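DNA replication regulator protein HobA (Helicobacter pylori, PDB 2UVP) is required for the initiation of DNA replication in Helicobacter pylori, where it increases the binding of DnaA to the oriC region. Local coordinates at residues S73-K78 and L86-F91; L104-I109 and L133-P138; L153-D158 and D162-Q167. All blocks are in the same frame, centred on the assembly; numbering follows the deposited sequence.

Interaction 1: S73-K78 and L86-F91; sequences SNLNPK and LSVIDF
N76, the first residue to leave the helical course of helix 65-75, holds on to the backbone of L86 with both ends of its amide. Its CB points at segment 86-91, and chi1 of -73° sets CG beside the backbone N, directing the oxygen and nitrogen of the amide at L86. N76 CG stays back, 3.7 Å from L86 N. At the tip, N76 OD1 accepts from L86 N (2.9 Å) in the carbonyl plane, on a lone pair, in a nearly straight bond of 162°. N76 ND2 donates back to L86 O, also at 2.9 Å, from 30° off the plane of that carbonyl. With both bonds made to one residue, the amide's rotation is fixed. In this beta-alpha-beta unit, the asparagine ties the close of the helix to the chain leading into strand 88-90, which runs parallel to strand 55-60. Beside the polar pair, L75 spreads its two methyls: L75 CD2 lies 4.1 Å from L86 CD1, and L75 CD1 lies 3.9 Å from V88 CG2. V88 CG2 also touches N76 ND2 at 4.0 Å, and L75 is covered further by F169 of helix 161-180.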
loop_
_atom_site.group_PDB
_atom_site.type_symbol
_atom_site.label_atom_id
_atom_site.label_comp_id
_atom_site.label_asym_id
_atom_site.label_seq_id
_atom_site.Cartn_x
_atom_site.Cartn_y
_atom_site.Cartn_z
ATOM N N SER A 73 -3.398 1.778 -13.472
ATOM C CA SER A 73 -4.465 2.775 -13.464
ATOM C C SER A 73 -4.918 3.142 -14.859
ATOM O O SER A 73 -6.083 3.494 -15.050
ATOM C CB SER A 73 -4.088 4.062 -12.706
ATOM O OG SER A 73 -2.940 4.661 -13.244
ATOM N N ASN A 74 -4.017 3.086 -15.831
ATOM C CA ASN A 74 -4.433 3.373 -17.201
ATOM C C ASN A 74 -5.209 2.232 -17.841
ATOM O O ASN A 74 -6.171 2.477 -18.591
ATOM C CB ASN A 74 -3.270 3.792 -18.112
ATOM C CG ASN A 74 -2.820 5.213 -17.856
ATOM O OD1 ASN A 74 -2.160 5.506 -16.855
ATOM N ND2 ASN A 74 -3.187 6.110 -18.753
ATOM N N LEU A 75 -4.797 0.999 -17.569
ATOM C CA LEU A 75 -5.470 -0.150 -18.170
ATOM C C LEU A 75 -6.867 -0.332 -17.601
ATOM O O LEU A 75 -7.794 -0.664 -18.345
ATOM C CB LEU A 75 -4.650 -1.432 -18.038
ATOM C CG LEU A 75 -3.445 -1.478 -18.999
ATOM C CD1 LEU A 75 -2.617 -2.747 -18.798
ATOM C CD2 LEU A 75 -3.849 -1.333 -20.458
ATOM N N ASN A 76 -7.009 -0.108 -16.295
ATOM C CA ASN A 76 -8.323 -0.157 -15.656
ATOM C C ASN A 76 -8.588 1.115 -14.875
ATOM O O ASN A 76 -8.408 1.141 -13.661
ATOM C CB ASN A 76 -8.456 -1.382 -14.750
ATOM C CG ASN A 76 -8.609 -2.672 -15.539
ATOM O OD1 ASN A 76 -9.461 -2.772 -16.448
ATOM N ND2 ASN A 76 -7.781 -3.662 -15.209
ATOM N N PRO A 77 -8.992 2.181 -15.581
ATOM C CA PRO A 77 -9.215 3.462 -14.910
ATOM C C PRO A 77 -10.410 3.371 -13.954
ATOM O O PRO A 77 -11.207 2.427 -14.054
ATOM C CB PRO A 77 -9.506 4.413 -16.073
ATOM C CG PRO A 77 -10.056 3.536 -17.145
ATOM C CD PRO A 77 -9.261 2.265 -17.026
ATOM N N LYS A 78 -10.521 4.336 -13.041
ATOM C CA LYS A 78 -11.601 4.328 -12.040
ATOM C C LYS A 78 -12.983 4.254 -12.678
ATOM O O LYS A 78 -13.851 3.497 -12.220
ATOM C CB LYS A 78 -11.521 5.546 -11.117
ATOM C CG LYS A 78 -10.845 5.266 -9.774
ATOM C CD LYS A 78 -11.583 5.939 -8.603
ATOM C CE LYS A 78 -11.996 7.388 -8.903
ATOM N NZ LYS A 78 -12.508 8.096 -7.678
ATOM N N LEU A 86 -10.049 -5.254 -17.749
ATOM C CA LEU A 86 -8.945 -6.087 -18.258
ATOM C C LEU A 86 -8.287 -6.888 -17.160
ATOM O O LEU A 86 -8.241 -6.451 -16.020
ATOM C CB LEU A 86 -7.909 -5.255 -19.009
ATOM C CG LEU A 86 -8.424 -4.521 -20.237
ATOM C CD1 LEU A 86 -7.379 -3.472 -20.573
ATOM C CD2 LEU A 86 -8.608 -5.511 -21.395
ATOM N N SER A 87 -7.823 -8.091 -17.509
ATOM C CA SER A 87 -7.258 -8.988 -16.522
ATOM C C SER A 87 -5.785 -8.617 -16.237
ATOM O O SER A 87 -4.863 -9.154 -16.852
ATOM C CB SER A 87 -7.386 -10.434 -17.000
ATOM O OG SER A 87 -6.848 -11.310 -16.031
ATOM N N VAL A 88 -5.584 -7.690 -15.293
ATOM C CA VAL A 88 -4.275 -7.110 -15.006
ATOM C C VAL A 88 -4.052 -7.213 -13.504
ATOM O O VAL A 88 -4.940 -6.878 -12.702
ATOM C CB VAL A 88 -4.203 -5.617 -15.438
ATOM C CG1 VAL A 88 -2.771 -5.034 -15.231
ATOM C CG2 VAL A 88 -4.659 -5.424 -16.887
ATOM N N ILE A 89 -2.878 -7.697 -13.127
ATOM C CA ILE A 89 -2.550 -7.957 -11.737
ATOM C C ILE A 89 -1.225 -7.288 -11.391
ATOM O O ILE A 89 -0.284 -7.319 -12.193
ATOM C CB ILE A 89 -2.431 -9.478 -11.492
ATOM C CG1 ILE A 89 -3.807 -10.167 -11.630
ATOM C CG2 ILE A 89 -1.770 -9.797 -10.154
ATOM C CD1 ILE A 89 -3.863 -11.042 -12.791
ATOM N N ASP A 90 -1.169 -6.675 -10.202
ATOM C CA ASP A 90 0.064 -6.136 -9.651
ATOM C C ASP A 90 0.882 -7.301 -9.076
ATOM O O ASP A 90 0.623 -7.787 -7.972
ATOM C CB ASP A 90 -0.243 -5.079 -8.581
ATOM C CG ASP A 90 1.014 -4.484 -7.946
ATOM O OD1 ASP A 90 2.116 -5.065 -8.080
ATOM O OD2 ASP A 90 0.864 -3.429 -7.280
ATOM N N PHE A 91 1.867 -7.753 -9.846
ATOM C CA PHE A 91 2.685 -8.877 -9.439
ATOM C C PHE A 91 3.661 -8.508 -8.320
ATOM O O PHE A 91 3.884 -9.324 -7.414
ATOM C CB PHE A 91 3.402 -9.471 -10.667
ATOM C CG PHE A 91 4.168 -10.745 -10.382
ATOM C CD1 PHE A 91 3.584 -11.788 -9.678
ATOM C CD2 PHE A 91 5.457 -10.918 -10.884
ATOM C CE1 PHE A 91 4.292 -12.970 -9.421
ATOM C CE2 PHE A 91 6.173 -12.097 -10.639
ATOM C CZ PHE A 91 5.582 -13.125 -9.907
#

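Interaction 2: L104-I109 and L133-P138; sequences LSLATI and LLSKIP
L106, on helix 102-112, faces S135 in a loop without regular structure, and their CA atoms, 8.4 Å apart, mark the closest approach of the two backbones. The gap is bridged almost entirely by one leucine, which reaches from the helix onto three successive residues of the loop. With CG anti to the backbone N (chi1 -172°), the L106 side chain stretches away from its helix, and its two methyls divide the work. One of them, L106 CD1, rests on S135 through S135 CB (3.8 Å) and S135 OG (3.5 Å). It also meets I137: I137 CD1 is modelled only 3.3 Å from L106 CD1, closer than two methyls normally sit, so the exact spacing is doubtful. Leucine and isoleucine run antiparallel here, overlapping at their ends. The other methyl, L106 CD2, meets the aliphatic part of K136, whose chain is bent at several torsions and brings K136 CE to 3.9 Å from it. The serine hydroxyl has its polar needs met within its own part of the chain. S135 OG is hydrogen-bonded to the carbonyl of I132 and also accepts a weak bond from I137 N at 3.4 Å. No hydrogen bond joins the two segments, so this is purely packing. K136 stays exposed, with E149, a residue seen to bind calcium, in its wider surroundings. In the fold, the loop carries the chain from helix 127-133 into strand 139-143 of the parallel sheet. L133, at its start, touches F118 and H120 of the adjacent strand 116-121, and I137 packs between F118 of that strand and E110 of helix 102-112.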
loop_
_atom_site.group_PDB
_atom_site.type_symbol
_atom_site.label_atom_id
_atom_site.label_comp_id
_atom_site.label_asym_id
_atom_site.label_seq_id
_atom_site.Cartn_x
_atom_site.Cartn_y
_atom_site.Cartn_z
ATOM N N LEU A 104 8.766 -22.608 -6.053
ATOM C CA LEU A 104 7.509 -22.476 -5.300
ATOM C C LEU A 104 6.580 -21.435 -5.917
ATOM O O LEU A 104 5.418 -21.738 -6.194
ATOM C CB LEU A 104 7.744 -22.157 -3.821
ATOM C CG LEU A 104 7.985 -23.296 -2.824
ATOM C CD1 LEU A 104 7.826 -22.786 -1.398
ATOM C CD2 LEU A 104 7.065 -24.479 -3.061
ATOM N N SER A 105 7.091 -20.223 -6.154
ATOM C CA SER A 105 6.259 -19.180 -6.771
ATOM C C SER A 105 5.694 -19.634 -8.115
ATOM O O SER A 105 4.509 -19.479 -8.377
ATOM C CB SER A 105 7.027 -17.867 -6.943
ATOM O OG SER A 105 7.559 -17.428 -5.714
ATOM N N LEU A 106 6.544 -20.207 -8.964
ATOM C CA LEU A 106 6.104 -20.613 -10.290
ATOM C C LEU A 106 4.950 -21.613 -10.235
ATOM O O LEU A 106 3.935 -21.445 -10.922
ATOM C CB LEU A 106 7.275 -21.190 -11.085
ATOM C CG LEU A 106 7.011 -21.472 -12.556
ATOM C CD1 LEU A 106 7.071 -20.173 -13.345
ATOM C CD2 LEU A 106 8.073 -22.450 -13.049
ATOM N N ALA A 107 5.107 -22.646 -9.407
ATOM C CA ALA A 107 4.084 -23.678 -9.297
ATOM C C ALA A 107 2.775 -23.079 -8.790
ATOM O O ALA A 107 1.692 -23.425 -9.282
ATOM C CB ALA A 107 4.561 -24.795 -8.373
ATOM N N THR A 108 2.870 -22.181 -7.813
ATOM C CA THR A 108 1.668 -21.567 -7.256
ATOM C C THR A 108 1.003 -20.670 -8.298
ATOM O O THR A 108 -0.217 -20.668 -8.439
ATOM C CB THR A 108 1.953 -20.820 -5.925
ATOM O OG1 THR A 108 2.452 -21.765 -4.949
ATOM C CG2 THR A 108 0.673 -20.166 -5.388
ATOM N N ILE A 109 1.807 -19.934 -9.056
ATOM C CA ILE A 109 1.272 -19.091 -10.132
ATOM C C ILE A 109 0.547 -19.934 -11.209
ATOM O O ILE A 109 -0.577 -19.630 -11.608
ATOM C CB ILE A 109 2.390 -18.207 -10.740
ATOM C CG1 ILE A 109 2.847 -17.180 -9.700
ATOM C CG2 ILE A 109 1.953 -17.516 -12.033
ATOM C CD1 ILE A 109 4.201 -16.591 -9.977
ATOM N N LEU A 133 11.032 -15.337 -15.060
ATOM C CA LEU A 133 10.967 -14.729 -16.379
ATOM C C LEU A 133 11.613 -15.634 -17.427
ATOM O O LEU A 133 11.230 -15.603 -18.589
ATOM C CB LEU A 133 11.592 -13.333 -16.348
ATOM C CG LEU A 133 10.867 -12.338 -15.424
ATOM C CD1 LEU A 133 11.556 -10.997 -15.459
ATOM C CD2 LEU A 133 9.387 -12.198 -15.764
ATOM N N LEU A 134 12.574 -16.446 -16.986
ATOM C CA LEU A 134 13.224 -17.474 -17.820
ATOM C C LEU A 134 12.325 -18.679 -18.134
ATOM O O LEU A 134 12.653 -19.498 -19.008
ATOM C CB LEU A 134 14.493 -17.960 -17.116
ATOM C CG LEU A 134 15.906 -17.681 -17.654
ATOM C CD1 LEU A 134 15.994 -16.543 -18.669
ATOM C CD2 LEU A 134 16.875 -17.449 -16.506
ATOM N N SER A 135 11.202 -18.782 -17.421
ATOM C CA SER A 135 10.317 -19.943 -17.510
ATOM C C SER A 135 9.540 -20.044 -18.831
ATOM O O SER A 135 9.708 -19.215 -19.725
ATOM C CB SER A 135 9.360 -19.977 -16.312
ATOM O OG SER A 135 8.299 -19.048 -16.467
ATOM N N LYS A 136 8.704 -21.076 -18.932
ATOM C CA LYS A 136 7.885 -21.357 -20.109
ATOM C C LYS A 136 6.751 -20.345 -20.256
ATOM O O LYS A 136 6.212 -20.166 -21.352
ATOM C CB LYS A 136 7.260 -22.768 -20.024
ATOM C CG LYS A 136 7.958 -23.750 -19.065
ATOM C CD LYS A 136 7.463 -23.576 -17.612
ATOM C CE LYS A 136 8.565 -23.880 -16.596
ATOM N NZ LYS A 136 9.818 -23.114 -16.860
ATOM N N ILE A 137 6.373 -19.701 -19.151
ATOM C CA ILE A 137 5.215 -18.811 -19.155
ATOM C C ILE A 137 5.498 -17.662 -20.132
ATOM O O ILE A 137 6.619 -17.168 -20.190
ATOM C CB ILE A 137 4.847 -18.288 -17.727
ATOM C CG1 ILE A 137 4.279 -19.416 -16.853
ATOM C CG2 ILE A 137 3.756 -17.207 -17.789
ATOM C CD1 ILE A 137 5.306 -20.263 -16.151
ATOM N N PRO A 138 4.494 -17.280 -20.935
ATOM C CA PRO A 138 4.627 -16.155 -21.853
ATOM C C PRO A 138 5.022 -14.878 -21.116
ATOM O O PRO A 138 4.715 -14.730 -19.926
ATOM C CB PRO A 138 3.223 -16.025 -22.440
ATOM C CG PRO A 138 2.624 -17.385 -22.305
ATOM C CD PRO A 138 3.165 -17.918 -21.031
#

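Interaction 3: L153-D158 and D162-Q167; sequences LLKEHD and DYKLLQ
The carboxylate of D158 is met by the ammonium of K164 on the syn side of OD2, 24° out of the carboxylate plane, while its other oxygen, OD1, bonds to L160 N. A second flat group, the H157 imidazole, has E156 CG over the centre of one face. E156, H157 and D158 belong to the type I beta turn K155-D158, which lies between strand 152-153, an outermost strand of the parallel sheet within the chain, and helix 161-180. The OD1 bond, made to the residue two further on, fits an Asx turn leading up to the helix. The salt bridge between D158 OD2 and K164 NZ is short, at 2.6 Å. Opposite charges attract, and the geometry brings them together: K164 runs fully extended beyond CG, and D158 holds CG anti to its backbone N (chi1 174°). K164 is buried and also makes a cation-pi contact with W31, and an acetate, probably a crystallisation component, lies about 3 Å from its side chain. The carboxylate and the W31 ring would favour the charged lysine, partly offset by K155. The rest of the contact is apolar: L154 CD1 touches L165 CD2 at 3.8 Å, the side chains roughly perpendicular, and both leucines also pack on W142 of strand 139-143. K155, bent at its last two torsions, brings its own ammonium near, K155 NZ standing 4.4 Å from K164 NZ. A water between these like charges accepts from both, its bond from K164 NZ weak at 3.2 Å and its modelled distance to K155 NZ, 2.4 Å, too short to trust.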
loop_
_atom_site.group_PDB
_atom_site.type_symbol
_atom_site.label_atom_id
_atom_site.label_comp_id
_atom_site.label_asym_id
_atom_site.label_seq_id
_atom_site.Cartn_x
_atom_site.Cartn_y
_atom_site.Cartn_z
ATOM N N LEU A 153 13.800 -3.501 -25.840
ATOM C CA LEU A 153 15.041 -3.034 -25.245
ATOM C C LEU A 153 14.994 -1.548 -24.928
ATOM O O LEU A 153 14.590 -0.747 -25.783
ATOM C CB LEU A 153 16.198 -3.306 -26.197
ATOM C CG LEU A 153 16.817 -4.693 -26.076
ATOM C CD1 LEU A 153 17.817 -4.901 -27.241
ATOM C CD2 LEU A 153 17.476 -4.857 -24.714
ATOM N N LEU A 154 15.389 -1.207 -23.698
ATOM C CA LEU A 154 15.453 0.184 -23.220
ATOM C C LEU A 154 16.888 0.479 -22.798
ATOM O O LEU A 154 17.632 -0.435 -22.470
ATOM C CB LEU A 154 14.548 0.391 -21.994
ATOM C CG LEU A 154 13.078 -0.063 -21.966
ATOM C CD1 LEU A 154 12.601 -0.168 -20.506
ATOM C CD2 LEU A 154 12.170 0.864 -22.732
ATOM N N LYS A 155 17.258 1.752 -22.779
ATOM C CA LYS A 155 18.577 2.165 -22.298
ATOM C C LYS A 155 18.479 2.681 -20.856
ATOM O O LYS A 155 17.791 3.660 -20.574
ATOM C CB LYS A 155 19.178 3.202 -23.261
ATOM C CG LYS A 155 19.430 2.613 -24.649
ATOM C CD LYS A 155 19.783 3.644 -25.717
ATOM C CE LYS A 155 18.521 4.239 -26.340
ATOM N NZ LYS A 155 18.716 4.601 -27.771
ATOM N N GLU A 156 19.165 2.006 -19.939
ATOM C CA GLU A 156 19.039 2.298 -18.508
ATOM C C GLU A 156 19.313 3.746 -18.082
ATOM O O GLU A 156 18.603 4.286 -17.217
ATOM C CB GLU A 156 19.897 1.327 -17.662
ATOM C CG GLU A 156 19.686 1.486 -16.152
ATOM C CD GLU A 156 20.445 0.461 -15.308
ATOM O OE1 GLU A 156 20.301 0.496 -14.062
ATOM O OE2 GLU A 156 21.190 -0.355 -15.885
ATOM N N HIS A 157 20.340 4.363 -18.658
ATOM C CA HIS A 157 20.751 5.696 -18.204
ATOM C C HIS A 157 20.385 6.795 -19.197
ATOM O O HIS A 157 20.912 7.902 -19.146
ATOM C CB HIS A 157 22.236 5.707 -17.833
ATOM C CG HIS A 157 22.579 4.712 -16.769
ATOM N ND1 HIS A 157 23.193 3.510 -17.046
ATOM C CD2 HIS A 157 22.355 4.724 -15.433
ATOM C CE1 HIS A 157 23.349 2.830 -15.923
ATOM N NE2 HIS A 157 22.850 3.543 -14.929
ATOM N N ASP A 158 19.465 6.462 -20.086
ATOM C CA ASP A 158 18.873 7.412 -21.025
ATOM C C ASP A 158 18.115 8.447 -20.191
ATOM O O ASP A 158 17.182 8.100 -19.428
ATOM C CB ASP A 158 17.956 6.615 -21.955
ATOM C CG ASP A 158 17.146 7.468 -22.912
ATOM O OD1 ASP A 158 17.238 8.721 -22.912
ATOM O OD2 ASP A 158 16.387 6.842 -23.685
ATOM N N ASP A 162 12.079 8.009 -18.866
ATOM C CA ASP A 162 10.735 8.128 -18.273
ATOM C C ASP A 162 9.683 8.497 -19.342
ATOM O O ASP A 162 8.592 7.943 -19.358
ATOM C CB ASP A 162 10.755 9.139 -17.129
ATOM C CG ASP A 162 11.638 8.689 -15.967
ATOM O OD1 ASP A 162 11.996 7.486 -15.900
ATOM O OD2 ASP A 162 11.976 9.541 -15.122
ATOM N N TYR A 163 10.018 9.426 -20.241
ATOM C CA TYR A 163 9.109 9.750 -21.331
ATOM C C TYR A 163 8.878 8.563 -22.271
ATOM O O TYR A 163 7.744 8.326 -22.721
ATOM C CB TYR A 163 9.699 10.887 -22.166
ATOM C CG TYR A 163 10.000 12.178 -21.422
ATOM C CD1 TYR A 163 8.989 13.093 -21.145
ATOM C CD2 TYR A 163 11.306 12.506 -21.076
ATOM C CE1 TYR A 163 9.266 14.319 -20.515
ATOM C CE2 TYR A 163 11.603 13.720 -20.437
ATOM C CZ TYR A 163 10.576 14.617 -20.161
ATOM O OH TYR A 163 10.881 15.830 -19.582
ATOM N N LYS A 164 9.941 7.823 -22.574
ATOM C CA LYS A 164 9.843 6.687 -23.483
ATOM C C LYS A 164 8.935 5.615 -22.911
ATOM O O LYS A 164 8.166 4.980 -23.632
ATOM C CB LYS A 164 11.242 6.117 -23.764
ATOM C CG LYS A 164 12.115 7.116 -24.543
ATOM C CD LYS A 164 13.484 6.515 -24.989
ATOM C CE LYS A 164 14.273 7.645 -25.695
ATOM N NZ LYS A 164 15.625 7.214 -26.109
ATOM N N LEU A 165 8.997 5.434 -21.597
ATOM C CA LEU A 165 8.085 4.481 -20.958
ATOM C C LEU A 165 6.614 4.874 -21.198
ATOM O O LEU A 165 5.807 4.036 -21.579
ATOM C CB LEU A 165 8.399 4.337 -19.467
ATOM C CG LEU A 165 9.725 3.623 -19.133
ATOM C CD1 LEU A 165 10.011 3.717 -17.646
ATOM C CD2 LEU A 165 9.687 2.149 -19.590
ATOM N N LEU A 166 6.280 6.139 -20.964
ATOM C CA LEU A 166 4.923 6.635 -21.239
ATOM C C LEU A 166 4.548 6.410 -22.698
ATOM O O LEU A 166 3.424 6.011 -23.023
ATOM C CB LEU A 166 4.800 8.125 -20.896
ATOM C CG LEU A 166 5.017 8.518 -19.441
ATOM C CD1 LEU A 166 4.714 9.992 -19.311
ATOM C CD2 LEU A 166 4.102 7.715 -18.528
ATOM N N GLN A 167 5.500 6.700 -23.577
ATOM C CA GLN A 167 5.232 6.663 -24.998
ATOM C C GLN A 167 4.953 5.212 -25.435
ATOM O O GLN A 167 4.012 4.941 -26.205
ATOM C CB GLN A 167 6.418 7.254 -25.744
ATOM C CG GLN A 167 6.100 7.456 -27.210
ATOM C CD GLN A 167 7.299 7.959 -27.993
ATOM O OE1 GLN A 167 8.273 8.451 -27.419
ATOM N NE2 GLN A 167 7.253 7.768 -29.312
HETATM O O HOH W 1 16.969 5.968 -28.750
#

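How the interactions relate
The three contacts follow one another along the chain around one parallel sheet, whose strand order 2-1-3-4-5 is flavodoxin-like, consistent with the SIS clan. Interactions 1 and 3 lie at its two edges within this chain, strands 88-90 and 152-153, their centres 21 Å apart on opposite sides of the chain's centre; interaction 2 lies at a loop leading to an inner strand. Interactions 1 and 2 touch, F91 CE1 packing on I109 CD1 at 3.7 Å. Interactions 2 and 3 stay about 12 Å apart at their nearest atoms. Side chains of interaction 2 come within about 9 Å of that of E149, and those of interaction 3 within about 11 Å of those of E146 and E33, glutamates that bind calcium of unknown physiological relevance.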